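Long-range contacts in uncharacterized egV family protein COG1307 (Ruminococcus gnavus, PDB 3JR7), which is of unknown function but probably binds lipids: residues 22-27 and 100-105; 135-140 and 166-171; 178-183 and 287-292; 202-207 and 222-227. All blocks are in the same frame, centred on the assembly; numbering follows the deposited sequence.

Contact 1 of 4, residues 22-27 and 100-105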
loop_
_atom_site.group_PDB
_atom_site.type_symbol
_atom_site.label_atom_id
_atom_site.label_comp_id
_atom_site.label_asym_id
_atom_site.label_seq_id
_atom_site.Cartn_x
_atom_site.Cartn_y
_atom_site.Cartn_z
ATOM N N TYR A 22 -15.047 16.249 3.274
ATOM C CA TYR A 22 -14.382 15.252 2.427
ATOM C C TYR A 22 -14.237 13.916 3.133
ATOM O O TYR A 22 -14.231 13.865 4.339
ATOM C CB TYR A 22 -13.012 15.766 1.983
ATOM C CG TYR A 22 -11.906 15.744 3.020
ATOM C CD1 TYR A 22 -11.028 14.693 3.093
ATOM C CD2 TYR A 22 -11.704 16.802 3.863
ATOM C CE1 TYR A 22 -9.992 14.684 3.998
ATOM C CE2 TYR A 22 -10.674 16.801 4.805
ATOM C CZ TYR A 22 -9.815 15.741 4.854
ATOM O OH TYR A 22 -8.764 15.688 5.793
ATOM N N LYS A 23 -14.106 12.840 2.369
ATOM C CA LYS A 23 -13.753 11.549 2.932
ATOM C C LYS A 23 -12.648 10.918 2.062
ATOM O O LYS A 23 -12.672 11.075 0.837
ATOM C CB LYS A 23 -14.987 10.665 3.030
ATOM C CG LYS A 23 -14.782 9.414 3.820
ATOM C CD LYS A 23 -16.114 8.701 4.165
ATOM C CE LYS A 23 -16.805 8.030 2.949
ATOM N NZ LYS A 23 -18.086 7.146 3.285
ATOM N N VAL A 24 -11.716 10.219 2.699
ATOM C CA VAL A 24 -10.662 9.437 2.023
ATOM C C VAL A 24 -10.894 7.963 2.224
ATOM O O VAL A 24 -10.779 7.442 3.358
ATOM C CB VAL A 24 -9.238 9.762 2.514
ATOM C CG1 VAL A 24 -8.186 9.061 1.598
ATOM C CG2 VAL A 24 -9.000 11.302 2.559
ATOM N N ILE A 25 -11.267 7.299 1.140
ATOM C CA ILE A 25 -11.521 5.874 1.131
ATOM C C ILE A 25 -10.248 5.177 0.617
ATOM O O ILE A 25 -9.717 5.544 -0.409
ATOM C CB ILE A 25 -12.666 5.532 0.173
ATOM C CG1 ILE A 25 -13.965 6.283 0.595
ATOM C CG2 ILE A 25 -12.877 4.010 0.098
ATOM C CD1 ILE A 25 -14.993 6.296 -0.472
ATOM N N VAL A 26 -9.794 4.174 1.320
ATOM C CA VAL A 26 -8.581 3.451 0.994
ATOM C C VAL A 26 -8.906 1.977 0.995
ATOM O O VAL A 26 -9.582 1.499 1.924
ATOM C CB VAL A 26 -7.499 3.751 2.040
ATOM C CG1 VAL A 26 -6.153 3.094 1.635
ATOM C CG2 VAL A 26 -7.343 5.265 2.207
ATOM N N ASP A 27 -8.477 1.218 -0.022
ATOM C CA ASP A 27 -8.697 -0.213 0.057
ATOM C C ASP A 27 -7.842 -0.787 1.190
ATOM O O ASP A 27 -6.926 -0.130 1.687
ATOM C CB ASP A 27 -8.522 -0.960 -1.281
ATOM C CG ASP A 27 -7.075 -1.012 -1.781
ATOM O OD1 ASP A 27 -6.105 -1.071 -0.979
ATOM O OD2 ASP A 27 -6.926 -1.091 -3.016
ATOM N N TYR A 100 -12.296 11.025 -2.132
ATOM C CA TYR A 100 -10.979 10.670 -2.684
ATOM C C TYR A 100 -10.795 9.200 -2.418
ATOM O O TYR A 100 -10.968 8.768 -1.300
ATOM C CB TYR A 100 -9.871 11.459 -1.973
ATOM C CG TYR A 100 -10.009 12.949 -2.053
ATOM C CD1 TYR A 100 -9.660 13.635 -3.215
ATOM C CD2 TYR A 100 -10.453 13.685 -0.959
ATOM C CE1 TYR A 100 -9.805 15.003 -3.306
ATOM C CE2 TYR A 100 -10.569 15.089 -1.025
ATOM C CZ TYR A 100 -10.246 15.730 -2.214
ATOM O OH TYR A 100 -10.341 17.081 -2.314
ATOM N N VAL A 101 -10.457 8.419 -3.424
ATOM C CA VAL A 101 -10.309 6.970 -3.270
ATOM C C VAL A 101 -8.858 6.604 -3.587
ATOM O O VAL A 101 -8.297 7.073 -4.603
ATOM C CB VAL A 101 -11.288 6.215 -4.197
ATOM C CG1 VAL A 101 -11.370 4.696 -3.829
ATOM C CG2 VAL A 101 -12.683 6.853 -4.160
ATOM N N VAL A 102 -8.234 5.801 -2.740
ATOM C CA VAL A 102 -6.839 5.391 -2.946
ATOM C C VAL A 102 -6.775 3.888 -3.008
ATOM O O VAL A 102 -7.267 3.231 -2.096
ATOM C CB VAL A 102 -5.949 5.859 -1.805
ATOM C CG1 VAL A 102 -4.447 5.407 -2.092
ATOM C CG2 VAL A 102 -6.061 7.386 -1.645
ATOM N N THR A 103 -6.247 3.349 -4.099
ATOM C CA THR A 103 -6.225 1.923 -4.341
ATOM C C THR A 103 -4.847 1.401 -4.614
ATOM O O THR A 103 -3.932 2.142 -4.984
ATOM C CB THR A 103 -7.122 1.485 -5.553
ATOM O OG1 THR A 103 -6.515 1.857 -6.795
ATOM C CG2 THR A 103 -8.544 2.073 -5.445
ATOM N N LEU A 104 -4.712 0.097 -4.416
ATOM C CA LEU A 104 -3.627 -0.695 -4.982
ATOM C C LEU A 104 -3.356 -0.339 -6.445
ATOM O O LEU A 104 -4.273 -0.010 -7.191
ATOM C CB LEU A 104 -4.017 -2.184 -4.928
ATOM C CG LEU A 104 -3.804 -2.960 -3.636
ATOM C CD1 LEU A 104 -4.818 -4.129 -3.579
ATOM C CD2 LEU A 104 -2.367 -3.422 -3.528
ATOM N N SER A 105 -2.104 -0.476 -6.852
ATOM C CA SER A 105 -1.729 -0.422 -8.248
ATOM C C SER A 105 -2.683 -1.163 -9.154
ATOM O O SER A 105 -3.007 -2.383 -8.954
ATOM C CB SER A 105 -0.339 -1.024 -8.464
ATOM O OG SER A 105 -0.055 -1.072 -9.869
#
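Tyr100 pairs with strand 22-27 through both backbone polar atoms: Tyr100 N donates to Lys23 O at 3.0 Å, and Tyr100 O accepts from Ile25 N at 2.9 Å, which brackets Val24 as its bridge partner. Tyr22 CB comes to the edge of the Tyr100 ring, near its plane, 3.9 Å from Tyr100 CE2, while the Tyr100 hydroxyl bonds to Glu154. Val101 lies on the opposite face, where Val101 CG1 stands 4.3 Å from Ile25 CG2. Val102 returns to the first face, its CG2 packing 4.2 Å from Val24 CG1; its N binds Ile25 O at 2.8 Å and its O receives Asp27 N. Beyond Thr103, whose CA lies against Asp27 OD2, Leu104 N reaches the same OD2 at 2.9 Å on its syn side, nearly straight (168°) but 31° out of the carboxylate plane. A chi1 of 69° swings the Asp27 carboxylate across to this strand, and OD2 also takes a bond from Ser111. With an alanine at Asp27, the Leu104 N-H and the Ser111 hydroxyl would probably lose their common acceptor. The regular bond ladder defines neighbouring parallel strands of an alpha/beta sheet, with helix 85-92 against Ile25 and Val101, helix 111-126 against Val101 and Thr103, and helix 141-155 against Tyr22 and Tyr100; the Leu104 side chain lies about 4 Å from the bound polyether.

Contact 2 of 4, residues 135-140 and 166-171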
loop_
_atom_site.group_PDB
_atom_site.type_symbol
_atom_site.label_atom_id
_atom_site.label_comp_id
_atom_site.label_asym_id
_atom_site.label_seq_id
_atom_site.Cartn_x
_atom_site.Cartn_y
_atom_site.Cartn_z
ATOM N N ASN A 135 -5.038 5.796 -8.583
ATOM C CA ASN A 135 -4.297 4.562 -8.741
ATOM C C ASN A 135 -2.966 4.840 -8.060
ATOM O O ASN A 135 -2.178 5.600 -8.577
ATOM C CB ASN A 135 -4.084 4.315 -10.242
ATOM C CG ASN A 135 -3.093 3.220 -10.544
ATOM O OD1 ASN A 135 -2.656 2.495 -9.653
ATOM N ND2 ASN A 135 -2.744 3.078 -11.829
ATOM N N SER A 136 -2.678 4.198 -6.939
ATOM C CA SER A 136 -1.434 4.455 -6.222
ATOM C C SER A 136 -0.185 4.066 -6.988
ATOM O O SER A 136 0.806 4.577 -6.673
ATOM C CB SER A 136 -1.367 3.711 -4.883
ATOM O OG SER A 136 -1.279 2.315 -5.056
ATOM N N ARG A 137 -0.259 3.155 -7.962
ATOM C CA ARG A 137 0.903 2.513 -8.578
ATOM C C ARG A 137 1.833 1.865 -7.533
ATOM O O ARG A 137 3.052 1.805 -7.715
ATOM C CB ARG A 137 1.627 3.505 -9.488
ATOM C CG ARG A 137 0.711 3.939 -10.724
ATOM C CD ARG A 137 1.011 5.351 -11.258
ATOM N NE ARG A 137 0.012 5.731 -12.262
ATOM C CZ ARG A 137 -1.143 6.424 -12.057
ATOM N NH1 ARG A 137 -1.520 6.948 -10.867
ATOM N NH2 ARG A 137 -1.955 6.647 -13.119
ATOM N N SER A 138 1.235 1.400 -6.438
ATOM C CA SER A 138 1.936 0.959 -5.271
ATOM C C SER A 138 1.033 0.008 -4.473
ATOM O O SER A 138 0.106 -0.576 -5.033
ATOM C CB SER A 138 2.418 2.184 -4.439
ATOM O OG SER A 138 3.228 1.824 -3.273
ATOM N N ALA A 139 1.319 -0.143 -3.175
ATOM C CA ALA A 139 0.607 -1.044 -2.285
ATOM C C ALA A 139 0.940 -0.586 -0.880
ATOM O O ALA A 139 1.872 0.203 -0.666
ATOM C CB ALA A 139 1.090 -2.490 -2.474
ATOM N N SER A 140 0.191 -1.088 0.087
ATOM C CA SER A 140 0.557 -1.016 1.501
ATOM C C SER A 140 0.732 0.450 1.873
ATOM O O SER A 140 -0.141 1.270 1.561
ATOM C CB SER A 140 1.814 -1.881 1.762
ATOM O OG SER A 140 2.322 -1.762 3.109
ATOM N N SER A 166 -2.292 17.853 -6.987
ATOM C CA SER A 166 -1.151 17.747 -6.055
ATOM C C SER A 166 -0.864 16.305 -5.683
ATOM O O SER A 166 0.305 15.899 -5.563
ATOM C CB SER A 166 -1.338 18.554 -4.763
ATOM O OG SER A 166 -1.558 19.906 -5.106
ATOM N N VAL A 167 -1.927 15.524 -5.518
ATOM C CA VAL A 167 -1.771 14.140 -5.128
ATOM C C VAL A 167 -1.278 13.285 -6.284
ATOM O O VAL A 167 -0.447 12.422 -6.078
ATOM C CB VAL A 167 -3.066 13.583 -4.530
ATOM C CG1 VAL A 167 -2.956 12.072 -4.334
ATOM C CG2 VAL A 167 -3.385 14.334 -3.184
ATOM N N GLU A 168 -1.797 13.504 -7.494
ATOM C CA GLU A 168 -1.272 12.808 -8.654
ATOM C C GLU A 168 0.219 13.112 -8.840
ATOM O O GLU A 168 0.971 12.207 -9.211
ATOM C CB GLU A 168 -2.093 13.055 -9.941
ATOM C CG GLU A 168 -3.516 12.463 -9.907
ATOM C CD GLU A 168 -3.607 10.901 -10.084
ATOM O OE1 GLU A 168 -2.497 10.261 -10.267
ATOM O OE2 GLU A 168 -4.794 10.349 -10.082
ATOM N N CYS A 169 0.648 14.346 -8.561
ATOM C CA CYS A 169 2.076 14.692 -8.607
ATOM C C CYS A 169 2.840 13.878 -7.548
ATOM O O CYS A 169 3.861 13.258 -7.834
ATOM C CB CYS A 169 2.306 16.199 -8.375
ATOM S SG CYS A 169 4.083 16.652 -8.146
ATOM N N TYR A 170 2.337 13.893 -6.330
ATOM C CA TYR A 170 2.938 13.084 -5.286
ATOM C C TYR A 170 3.087 11.606 -5.707
ATOM O O TYR A 170 4.157 10.999 -5.487
ATOM C CB TYR A 170 2.168 13.205 -3.955
ATOM C CG TYR A 170 2.756 12.248 -2.921
ATOM C CD1 TYR A 170 4.070 12.401 -2.490
ATOM C CD2 TYR A 170 2.034 11.168 -2.431
ATOM C CE1 TYR A 170 4.650 11.505 -1.603
ATOM C CE2 TYR A 170 2.598 10.280 -1.512
ATOM C CZ TYR A 170 3.911 10.452 -1.119
ATOM O OH TYR A 170 4.511 9.568 -0.255
ATOM N N ILE A 171 2.059 11.033 -6.330
ATOM C CA ILE A 171 2.112 9.652 -6.783
ATOM C C ILE A 171 3.276 9.449 -7.750
ATOM O O ILE A 171 4.030 8.460 -7.660
ATOM C CB ILE A 171 0.767 9.239 -7.372
ATOM C CG1 ILE A 171 -0.267 9.121 -6.210
ATOM C CG2 ILE A 171 0.840 7.953 -8.107
ATOM C CD1 ILE A 171 -1.715 8.907 -6.690
HETATM O O HOH W 1 -5.007 7.661 -10.625
#
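Ser136 and Ile171 make the closest backbone approach, CA to CA 6.3 Å, where the irregular chain after strand 130-135 passes one side of helix 160-173; no direct hydrogen bond joins the two segments. The loop is shaped by its own Asx turn: Arg137 N donates to Asn135 OD1 at 3.0 Å, with the donor 56° out of the amide carbonyl plane and so not on a lone pair. The positive phi of Arg137 belongs to this reversal, and Ala106 N gives the same OD1 a second bond.

Ile171 points from the helix to the loop. Its CD1 lies 3.8 Å from Asn135 O and its CG2 3.7 Å from Ser136 O, so methyls meet backbone carbonyls here; Phe134 and Ile146 add apolar cover. The Arg137 side chain extends from CG to NE across Ile171 at about a right angle and ends in a salt bridge, Arg137 NH1 to Glu168 OE1 at 3.5 Å. This pairing is long, and the guanidinium and carboxylate planes stand 74° apart, which excludes a flat two-bond arrangement. Asn135 ND2 lies 3.7 Å above one guanidinium face, over its centre. Glu168 is bent at chi2 (-75°), and its OE2 has separate partners: His132 and a water that donates to it at 2.8 Å and accepts from Asn135 N. The turn follows the C-terminal end of parallel strand 130-135, the usual place for a binding loop in an alpha/beta fold, and Arg137, Ser138 and Ala139 line the polyether pocket.

Contact 3 of 4, residues 178-183 and 287-292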
loop_
_atom_site.group_PDB
_atom_site.type_symbol
_atom_site.label_atom_id
_atom_site.label_comp_id
_atom_site.label_asym_id
_atom_site.label_seq_id
_atom_site.Cartn_x
_atom_site.Cartn_y
_atom_site.Cartn_z
ATOM N N PHE A 178 10.868 -3.146 -1.594
ATOM C CA PHE A 178 10.644 -4.173 -0.604
ATOM C C PHE A 178 11.643 -5.297 -0.678
ATOM O O PHE A 178 12.242 -5.555 -1.730
ATOM C CB PHE A 178 9.221 -4.713 -0.642
ATOM C CG PHE A 178 8.801 -5.381 -1.920
ATOM C CD1 PHE A 178 8.725 -6.759 -2.015
ATOM C CD2 PHE A 178 8.332 -4.636 -2.977
ATOM C CE1 PHE A 178 8.220 -7.372 -3.152
ATOM C CE2 PHE A 178 7.839 -5.243 -4.148
ATOM C CZ PHE A 178 7.798 -6.584 -4.246
ATOM N N VAL A 179 11.807 -5.950 0.456
ATOM C CA VAL A 179 12.556 -7.192 0.591
ATOM C C VAL A 179 11.710 -8.151 1.451
ATOM O O VAL A 179 11.238 -7.799 2.560
ATOM C CB VAL A 179 13.939 -6.985 1.280
ATOM C CG1 VAL A 179 14.658 -8.319 1.435
ATOM C CG2 VAL A 179 14.819 -6.023 0.487
ATOM N N LEU A 180 11.499 -9.342 0.926
ATOM C CA LEU A 180 10.731 -10.364 1.596
ATOM C C LEU A 180 11.602 -11.571 1.908
ATOM O O LEU A 180 12.621 -11.765 1.269
ATOM C CB LEU A 180 9.599 -10.854 0.691
ATOM C CG LEU A 180 8.708 -9.752 0.119
ATOM C CD1 LEU A 180 7.521 -10.380 -0.628
ATOM C CD2 LEU A 180 8.272 -8.779 1.205
ATOM N N GLU A 181 11.173 -12.376 2.879
ATOM C CA GLU A 181 11.724 -13.732 3.053
ATOM C C GLU A 181 11.096 -14.662 2.051
ATOM O O GLU A 181 11.730 -15.633 1.633
ATOM C CB GLU A 181 11.452 -14.254 4.478
ATOM C CG GLU A 181 12.067 -13.421 5.578
ATOM C CD GLU A 181 13.607 -13.609 5.722
ATOM O OE1 GLU A 181 14.242 -14.327 4.918
ATOM O OE2 GLU A 181 14.191 -13.020 6.657
ATOM N N ASN A 182 9.830 -14.408 1.691
ATOM C CA ASN A 182 9.074 -15.364 0.890
ATOM C C ASN A 182 8.260 -14.704 -0.257
ATOM O O ASN A 182 7.190 -14.162 -0.018
ATOM C CB ASN A 182 8.159 -16.127 1.835
ATOM C CG ASN A 182 7.318 -17.169 1.126
ATOM O OD1 ASN A 182 7.530 -17.443 -0.059
ATOM N ND2 ASN A 182 6.364 -17.782 1.865
ATOM N N LEU A 183 8.775 -14.803 -1.486
ATOM C CA LEU A 183 8.168 -14.196 -2.682
ATOM C C LEU A 183 7.133 -15.069 -3.347
ATOM O O LEU A 183 6.528 -14.675 -4.353
ATOM C CB LEU A 183 9.243 -13.862 -3.725
ATOM C CG LEU A 183 10.108 -12.638 -3.464
ATOM C CD1 LEU A 183 11.336 -12.744 -4.308
ATOM C CD2 LEU A 183 9.383 -11.381 -3.819
ATOM N N VAL A 287 -0.522 -11.112 3.479
ATOM C CA VAL A 287 -0.630 -12.229 2.558
ATOM C C VAL A 287 0.477 -12.230 1.497
ATOM O O VAL A 287 1.063 -13.277 1.194
ATOM C CB VAL A 287 -2.012 -12.252 1.887
ATOM C CG1 VAL A 287 -2.041 -13.226 0.710
ATOM C CG2 VAL A 287 -3.134 -12.605 2.936
ATOM N N TYR A 288 0.767 -11.070 0.913
ATOM C CA TYR A 288 1.772 -10.974 -0.153
ATOM C C TYR A 288 3.196 -10.723 0.355
ATOM O O TYR A 288 4.161 -11.157 -0.285
ATOM C CB TYR A 288 1.323 -9.950 -1.212
ATOM C CG TYR A 288 0.150 -10.496 -2.012
ATOM C CD1 TYR A 288 0.356 -11.443 -3.018
ATOM C CD2 TYR A 288 -1.143 -10.181 -1.702
ATOM C CE1 TYR A 288 -0.668 -11.955 -3.745
ATOM C CE2 TYR A 288 -2.239 -10.731 -2.438
ATOM C CZ TYR A 288 -1.979 -11.617 -3.446
ATOM O OH TYR A 288 -2.991 -12.216 -4.183
ATOM N N ALA A 289 3.356 -10.055 1.489
ATOM C CA ALA A 289 4.712 -9.797 2.010
ATOM C C ALA A 289 5.284 -11.011 2.738
ATOM O O ALA A 289 6.502 -11.275 2.724
ATOM C CB ALA A 289 4.709 -8.574 2.928
ATOM N N ASN A 290 4.403 -11.685 3.449
ATOM C CA ASN A 290 4.710 -12.860 4.246
ATOM C C ASN A 290 5.545 -12.517 5.464
ATOM O O ASN A 290 6.074 -11.381 5.621
ATOM C CB ASN A 290 5.364 -13.980 3.399
ATOM C CG ASN A 290 4.358 -14.729 2.551
ATOM O OD1 ASN A 290 4.500 -14.835 1.315
ATOM N ND2 ASN A 290 3.350 -15.288 3.204
ATOM N N ASP A 291 5.593 -13.494 6.370
ATOM C CA ASP A 291 6.302 -13.335 7.637
ATOM C C ASP A 291 7.709 -12.830 7.333
ATOM O O ASP A 291 8.390 -13.397 6.486
ATOM C CB ASP A 291 6.419 -14.720 8.301
ATOM C CG ASP A 291 6.929 -14.663 9.732
ATOM O OD1 ASP A 291 7.044 -13.572 10.355
ATOM O OD2 ASP A 291 7.128 -15.772 10.240
ATOM N N GLY A 292 8.121 -11.766 7.997
ATOM C CA GLY A 292 9.471 -11.253 7.823
ATOM C C GLY A 292 9.690 -10.212 6.716
ATOM O O GLY A 292 10.811 -9.743 6.532
HETATM O O HOH W 2 8.565 -12.588 3.791
HETATM O O HOH W 3 5.154 -13.328 -1.572
#
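Leu180 crosses the end of helix 283-289 where the two backbones run 103° apart, and the nearest alpha carbons, Glu181 CA and Gly292 CA, are 5.8 Å from each other. The isobutyl group of Leu180 sits against the last carbonyls of the helix: CD2 is 3.4 Å from Ala289 O and CD1 3.5 Å from Tyr288 O. CD2 also touches the methyl of Ala289. Further along, the amides of Asn182 and Asn290 stack almost parallel, their planes 13° apart. The two beta carbons pack as well, Asn182 CB 3.9 Å from Asn290 CB. Asn182 CG is anti to the backbone N (chi1 -180°), which sends the amide over Asn290 while OD1 caps Asp184 N. Glu181 lays its CB and CG over Asp291 O and Gly292, which, at a phi of 89°, lets it lie close.

One water ties the segments together, accepting from Glu181 N at 2.8 Å and donating to Ala289 O at 2.7 Å and to Asp291 O. A second water lies 2.7 Å from Asn182 O, close to Tyr288 O as well. The chemistry is thus largely that of a helix C-terminus whose carbonyls meet aliphatic carbon and water; bridging water supplies the well-defined polar links.

Contact 4 of 4, residues 202-207 and 222-227; sequences ALNIKP and KARGMK
Lys206 pairs with Ala223, Lys206 N giving a nearly straight bond to Ala223 O at 2.6 Å and Lys206 O receiving Ala223 N in a longer, more bent one (145°). Its side chain runs over Gly225 and Met226. CB stays near Ala223 O; CG, beyond which the chain bends (chi2 -63°), meets both Met226 CE, 3.8 Å away, and Gly225 C. CD lies 3.7 Å from the CE methyl of Met226, a selenomethionine, and Lys206 CE comes within 3.4 Å of that Met226 CE, unusually tight, so the exact spacing is doubtful. NZ makes a long, weak ion pair with Glu181. A serine at Lys206 would probably leave the Met226 methyl without this aliphatic wall and Glu181 without one of its distant charge partners.

The strands form the beta hairpin 205-211/217-224, with 217-224 outermost in its sheet within this chain. At its open end Gly225 N donates to Asn204 O at 2.7 Å, the donor 41° out of the carbonyl plane, just where Gly225 precedes helix 226-240. Ile205 CD1 packs 4.0 Å from Arg224 CG on the face opposite Lys206. Ala202 CB rests over one face of the Arg224 guanidinium, 3.5 Å from Arg224 NE.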
loop_
_atom_site.group_PDB
_atom_site.type_symbol
_atom_site.label_atom_id
_atom_site.label_comp_id
_atom_site.label_asym_id
_atom_site.label_seq_id
_atom_site.Cartn_x
_atom_site.Cartn_y
_atom_site.Cartn_z
ATOM N N ALA A 202 22.469 -18.990 -4.837
ATOM C CA ALA A 202 22.648 -19.131 -3.388
ATOM C C ALA A 202 21.309 -19.160 -2.651
ATOM O O ALA A 202 20.454 -18.310 -2.881
ATOM C CB ALA A 202 23.515 -17.986 -2.853
ATOM N N LEU A 203 21.144 -20.117 -1.743
ATOM C CA LEU A 203 19.862 -20.275 -1.039
ATOM C C LEU A 203 19.473 -19.100 -0.108
ATOM O O LEU A 203 18.288 -18.970 0.238
ATOM C CB LEU A 203 19.805 -21.610 -0.267
ATOM C CG LEU A 203 19.392 -22.852 -1.092
ATOM C CD1 LEU A 203 19.514 -24.136 -0.257
ATOM C CD2 LEU A 203 17.955 -22.707 -1.673
ATOM N N ASN A 204 20.446 -18.265 0.276
ATOM C CA ASN A 204 20.163 -17.090 1.091
ATOM C C ASN A 204 20.082 -15.786 0.274
ATOM O O ASN A 204 20.029 -14.710 0.875
ATOM C CB ASN A 204 21.162 -16.938 2.254
ATOM C CG ASN A 204 22.611 -16.793 1.790
ATOM O OD1 ASN A 204 22.981 -17.224 0.677
ATOM N ND2 ASN A 204 23.466 -16.224 2.671
ATOM N N ILE A 205 20.062 -15.874 -1.057
ATOM C CA ILE A 205 19.924 -14.666 -1.887
ATOM C C ILE A 205 18.597 -13.973 -1.606
ATOM O O ILE A 205 17.582 -14.627 -1.517
ATOM C CB ILE A 205 20.016 -14.969 -3.383
ATOM C CG1 ILE A 205 21.464 -14.882 -3.802
ATOM C CG2 ILE A 205 19.519 -13.828 -4.187
ATOM C CD1 ILE A 205 21.888 -13.418 -3.917
ATOM N N LYS A 206 18.622 -12.679 -1.373
ATOM C CA LYS A 206 17.385 -11.922 -1.147
ATOM C C LYS A 206 17.304 -10.829 -2.222
ATOM O O LYS A 206 18.123 -9.935 -2.208
ATOM C CB LYS A 206 17.392 -11.263 0.229
ATOM C CG LYS A 206 17.545 -12.172 1.406
ATOM C CD LYS A 206 16.394 -13.126 1.524
ATOM C CE LYS A 206 16.349 -13.757 2.854
ATOM N NZ LYS A 206 17.063 -15.050 2.869
ATOM N N PRO A 207 16.333 -10.920 -3.167
ATOM C CA PRO A 207 16.080 -9.816 -4.074
ATOM C C PRO A 207 15.617 -8.540 -3.360
ATOM O O PRO A 207 14.805 -8.602 -2.434
ATOM C CB PRO A 207 14.954 -10.336 -4.977
ATOM C CG PRO A 207 14.954 -11.791 -4.819
ATOM C CD PRO A 207 15.460 -12.075 -3.446
ATOM N N LYS A 222 20.095 -7.432 -5.447
ATOM C CA LYS A 222 20.050 -8.641 -4.681
ATOM C C LYS A 222 21.293 -8.722 -3.825
ATOM O O LYS A 222 22.283 -8.058 -4.087
ATOM C CB LYS A 222 20.006 -9.875 -5.589
ATOM C CG LYS A 222 21.284 -10.041 -6.410
ATOM C CD LYS A 222 21.185 -11.266 -7.281
ATOM C CE LYS A 222 22.499 -11.464 -8.046
ATOM N NZ LYS A 222 22.242 -12.535 -9.082
ATOM N N ALA A 223 21.207 -9.547 -2.802
ATOM C CA ALA A 223 22.289 -9.733 -1.858
ATOM C C ALA A 223 22.124 -11.074 -1.169
ATOM O O ALA A 223 20.991 -11.568 -1.009
ATOM C CB ALA A 223 22.284 -8.619 -0.817
ATOM N N ARG A 224 23.232 -11.616 -0.664
ATOM C CA ARG A 224 23.182 -12.816 0.162
ATOM C C ARG A 224 22.868 -12.492 1.593
ATOM O O ARG A 224 23.618 -11.832 2.266
ATOM C CB ARG A 224 24.494 -13.588 0.080
ATOM C CG ARG A 224 24.759 -14.096 -1.286
ATOM C CD ARG A 224 25.856 -15.137 -1.255
ATOM N NE ARG A 224 26.084 -15.637 -2.596
ATOM C CZ ARG A 224 27.044 -16.501 -2.919
ATOM N NH1 ARG A 224 27.883 -16.981 -2.012
ATOM N NH2 ARG A 224 27.168 -16.879 -4.172
ATOM N N GLY A 225 21.745 -12.973 2.065
ATOM C CA GLY A 225 21.307 -12.713 3.413
ATOM C C GLY A 225 20.611 -11.373 3.614
ATOM O O GLY A 225 20.860 -10.380 2.915
HETATM N N MSE A 226 19.770 -11.347 4.623
HETATM C CA MSE A 226 18.874 -10.235 4.867
HETATM C C MSE A 226 19.635 -8.986 5.286
HETATM O O MSE A 226 19.227 -7.873 4.984
HETATM C CB MSE A 226 17.903 -10.684 5.954
HETATM C CG MSE A 226 16.888 -9.772 6.295
HETATM SE SE MSE A 226 15.839 -9.131 4.821
HETATM C CE MSE A 226 15.160 -10.845 4.097
ATOM N N LYS A 227 20.731 -9.160 6.027
ATOM C CA LYS A 227 21.455 -8.017 6.555
ATOM C C LYS A 227 22.040 -7.188 5.426
ATOM O O LYS A 227 21.912 -5.941 5.411
ATOM C CB LYS A 227 22.572 -8.480 7.480
ATOM C CG LYS A 227 23.277 -7.315 8.175
ATOM C CD LYS A 227 24.405 -7.822 9.095
ATOM C CE LYS A 227 25.727 -7.156 8.780
ATOM N NZ LYS A 227 26.218 -7.483 7.369
#

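How the contacts relate
Contacts 1 and 2 adjoin, with centres 10 Å apart: Ser105 N lies 2.9 Å from Ser138 O and Thr103 O 3.1 Å from Ser136 N, probable hydrogen bonds that continue the first sheet into loop 135-140. Contacts 3 and 4 both reach the second sheet, where strands 176-179 and 205-211 are neighbours; Val179 CG1 is 3.7 Å from Met226 SE. Contact 3 stays about 7 Å, nearest atoms, from both contact 1 and contact 2. Leu104 lies near the bound polyether, and Arg137 to Ala139, Phe178 and Tyr288 help line its pocket; the molecule probably came from the crystallisation liquor but may mark a lipid site. Contact 4, its centre about 24 Å from that of the chain, is peripheral.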